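Local coordinates for protein Niban 2 (PDB 7CTP) that may suppress apoptosis and may promote melanoma cell invasion, and is studied here as a fragment that includes its PH domain, at residues Asn94-Asn102 against Val110-Ser118. Numbering follows the deposited sequence.
Sequences NYGLVLYEN and VPPRAVINS. With GOL (glycerol), chain D.
A classic beta bulge sets two residues of one strand, Arg113 and Ala114, against the single Leu99 of the other, so that one carbonyl serves two successive amides. Arg113 N gives Leu99 O the shorter bond, 2.7 Å, lying nearly on the extension of the carbonyl bond; Ala114 N reaches the same oxygen only weakly, at 3.4 Å. From here strands 97-100 and 114-116 run antiparallel in regular register. Leu99 N donates almost straight to Ala114 O, and Leu97 and Ile116 exchange a pair of backbone hydrogen bonds. Beyond them one water bridges Tyr95 O, Ile116 O and Ser118 OG, while a glycerol, probably from the crystallisation liquor, joins Asn117 ND2 to Asn94 O.

On the face carrying Leu97, Leu99 and Ile116, the Leu97 and Ile116 side chains lie side by side. With CG1 anti to its own carbonyl carbon (chi1 -60°), Ile116 brings CD1 to 4.1 Å from Leu99 CD1, and both leucines touch Phe171 of strand 169-173. The other face is tightest where Val98 CG1 meets Pro112 CB at 3.5 Å. That same CB sits over the Tyr100 ring, 4.0 Å from its centroid, in a CH-pi contact offset toward the rim, while Val110 O lies in the ring plane, 3.3 Å from Tyr100 CE2. Replacing Tyr100 by alanine would probably strip Pro112 of its aromatic platform, take away the ring edge beside Val110 O and end the edge-to-face contact with Tyr106. Past the bulge, Glu101 OE1 and Arg113 NH1 form a long salt bridge at 3.5 Å, the carboxylate and guanidinium planes 58° apart.

Helix 103-107 connects the two strands, the third and fourth of the PH domain's antiparallel sheet, with the classic bulge where the fourth begins at the sheet's outer edge within this chain.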
# COMPACT_ATOMS: atom_id res chain seq x y z
N ASN A 94 15.99 2.77 -4.79
CA ASN A 94 14.94 2.54 -3.80
C ASN A 94 13.83 3.57 -3.86
O ASN A 94 13.02 3.64 -2.93
CB ASN A 94 15.54 2.49 -2.39
CG ASN A 94 16.23 3.78 -1.99
OD1 ASN A 94 16.15 4.80 -2.69
ND2 ASN A 94 16.92 3.75 -0.85
N TYR A 95 13.78 4.39 -4.91
CA TYR A 95 12.64 5.26 -5.21
C TYR A 95 12.48 6.40 -4.21
O TYR A 95 11.39 6.97 -4.07
CB TYR A 95 11.34 4.46 -5.32
CG TYR A 95 11.19 3.77 -6.66
CD1 TYR A 95 10.86 4.50 -7.80
CD2 TYR A 95 11.38 2.40 -6.78
CE1 TYR A 95 10.71 3.87 -9.04
CE2 TYR A 95 11.24 1.77 -8.01
CZ TYR A 95 10.91 2.51 -9.13
OH TYR A 95 10.77 1.88 -10.35
N GLY A 96 13.55 6.76 -3.50
CA GLY A 96 13.59 8.05 -2.87
C GLY A 96 13.69 9.15 -3.90
O GLY A 96 14.02 8.92 -5.06
N LEU A 97 13.35 10.37 -3.50
CA LEU A 97 13.54 11.53 -4.36
C LEU A 97 14.63 12.38 -3.72
O LEU A 97 14.45 12.92 -2.63
CB LEU A 97 12.23 12.31 -4.53
CG LEU A 97 12.31 13.62 -5.30
CD1 LEU A 97 12.85 13.39 -6.71
CD2 LEU A 97 10.96 14.30 -5.34
N VAL A 98 15.77 12.49 -4.40
CA VAL A 98 16.98 13.10 -3.84
C VAL A 98 17.30 14.37 -4.63
O VAL A 98 17.46 14.32 -5.85
CB VAL A 98 18.16 12.13 -3.87
CG1 VAL A 98 19.32 12.72 -3.14
CG2 VAL A 98 17.75 10.80 -3.25
N LEU A 99 17.40 15.49 -3.92
CA LEU A 99 17.62 16.80 -4.54
C LEU A 99 19.00 17.34 -4.15
O LEU A 99 19.30 17.47 -2.96
CB LEU A 99 16.53 17.78 -4.11
CG LEU A 99 15.08 17.28 -4.26
CD1 LEU A 99 14.09 18.31 -3.72
CD2 LEU A 99 14.78 16.98 -5.72
N TYR A 100 19.81 17.65 -5.16
CA TYR A 100 21.11 18.29 -4.99
C TYR A 100 21.04 19.72 -5.52
O TYR A 100 20.17 20.05 -6.33
CB TYR A 100 22.21 17.53 -5.73
CG TYR A 100 22.43 16.12 -5.24
CD1 TYR A 100 21.66 15.07 -5.72
CD2 TYR A 100 23.43 15.84 -4.31
CE1 TYR A 100 21.87 13.77 -5.28
CE2 TYR A 100 23.64 14.55 -3.86
CZ TYR A 100 22.86 13.52 -4.35
OH TYR A 100 23.05 12.23 -3.92
N GLU A 101 21.99 20.56 -5.08
CA GLU A 101 22.02 21.95 -5.53
C GLU A 101 22.12 22.02 -7.05
O GLU A 101 21.36 22.75 -7.71
CB GLU A 101 23.17 22.70 -4.87
CG GLU A 101 23.23 24.19 -5.22
CD GLU A 101 24.04 25.00 -4.22
OE1 GLU A 101 23.74 26.20 -4.04
OE2 GLU A 101 24.97 24.43 -3.60
N ASN A 102 23.04 21.26 -7.63
CA ASN A 102 23.14 21.09 -9.07
C ASN A 102 23.87 19.79 -9.33
O ASN A 102 24.31 19.11 -8.39
CB ASN A 102 23.84 22.29 -9.74
CG ASN A 102 25.07 22.75 -8.98
OD1 ASN A 102 25.92 21.95 -8.59
ND2 ASN A 102 25.17 24.06 -8.76
N VAL A 110 28.94 16.05 -3.09
CA VAL A 110 28.36 16.92 -2.06
C VAL A 110 27.08 16.28 -1.53
O VAL A 110 26.35 15.63 -2.30
CB VAL A 110 28.09 18.31 -2.62
CG1 VAL A 110 27.68 19.28 -1.52
CG2 VAL A 110 29.32 18.83 -3.30
N PRO A 111 26.80 16.39 -0.23
CA PRO A 111 25.54 15.85 0.33
C PRO A 111 24.32 16.37 -0.41
O PRO A 111 24.34 17.48 -0.96
CB PRO A 111 25.56 16.38 1.77
CG PRO A 111 26.99 16.59 2.09
CD PRO A 111 27.72 16.87 0.82
N PRO A 112 23.23 15.60 -0.43
CA PRO A 112 21.98 16.12 -0.98
C PRO A 112 21.35 17.14 -0.05
O PRO A 112 21.55 17.12 1.16
CB PRO A 112 21.11 14.87 -1.10
CG PRO A 112 21.63 13.93 -0.07
CD PRO A 112 23.11 14.19 -0.00
N ARG A 113 20.57 18.04 -0.65
CA ARG A 113 19.82 19.02 0.12
C ARG A 113 18.56 18.44 0.74
O ARG A 113 18.03 19.01 1.71
CB ARG A 113 19.45 20.21 -0.76
CG ARG A 113 20.63 21.09 -1.20
CD ARG A 113 21.32 21.74 -0.01
NE ARG A 113 22.23 22.82 -0.40
CZ ARG A 113 21.86 24.08 -0.58
NH1 ARG A 113 22.76 25.00 -0.94
NH2 ARG A 113 20.60 24.44 -0.41
N ALA A 114 18.06 17.31 0.22
CA ALA A 114 16.83 16.70 0.70
C ALA A 114 16.77 15.26 0.21
O ALA A 114 17.23 14.97 -0.90
CB ALA A 114 15.60 17.48 0.22
N VAL A 115 16.22 14.37 1.02
CA VAL A 115 15.95 12.98 0.64
C VAL A 115 14.51 12.69 1.03
O VAL A 115 14.18 12.66 2.22
CB VAL A 115 16.90 11.99 1.32
CG1 VAL A 115 16.56 10.57 0.91
CG2 VAL A 115 18.35 12.31 0.95
N ILE A 116 13.64 12.46 0.04
CA ILE A 116 12.19 12.44 0.25
C ILE A 116 11.64 11.03 0.03
O ILE A 116 11.81 10.45 -1.05
CB ILE A 116 11.49 13.44 -0.68
CG1 ILE A 116 11.99 14.86 -0.43
CG2 ILE A 116 9.98 13.36 -0.48
CD1 ILE A 116 11.70 15.81 -1.59
N ASN A 117 10.98 10.50 1.05
CA ASN A 117 10.14 9.31 0.92
C ASN A 117 8.71 9.78 0.68
O ASN A 117 8.15 10.50 1.50
CB ASN A 117 10.24 8.43 2.17
CG ASN A 117 9.33 7.20 2.12
OD1 ASN A 117 8.11 7.31 1.99
ND2 ASN A 117 9.93 6.02 2.25
N SER A 118 8.13 9.38 -0.45
CA SER A 118 6.87 9.97 -0.90
C SER A 118 5.64 9.15 -0.52
O SER A 118 4.57 9.32 -1.12
CB SER A 118 6.92 10.21 -2.41
OG SER A 118 7.18 9.00 -3.10
C1 GOL D . 12.47 4.77 -0.08
O1 GOL D . 12.29 3.38 -0.06
C2 GOL D . 13.39 5.12 1.11
O2 GOL D . 12.69 5.51 2.24
C3 GOL D . 14.34 6.23 0.55
O3 GOL D . 13.62 7.42 0.53
O HOH W 1 10.07 9.00 -2.81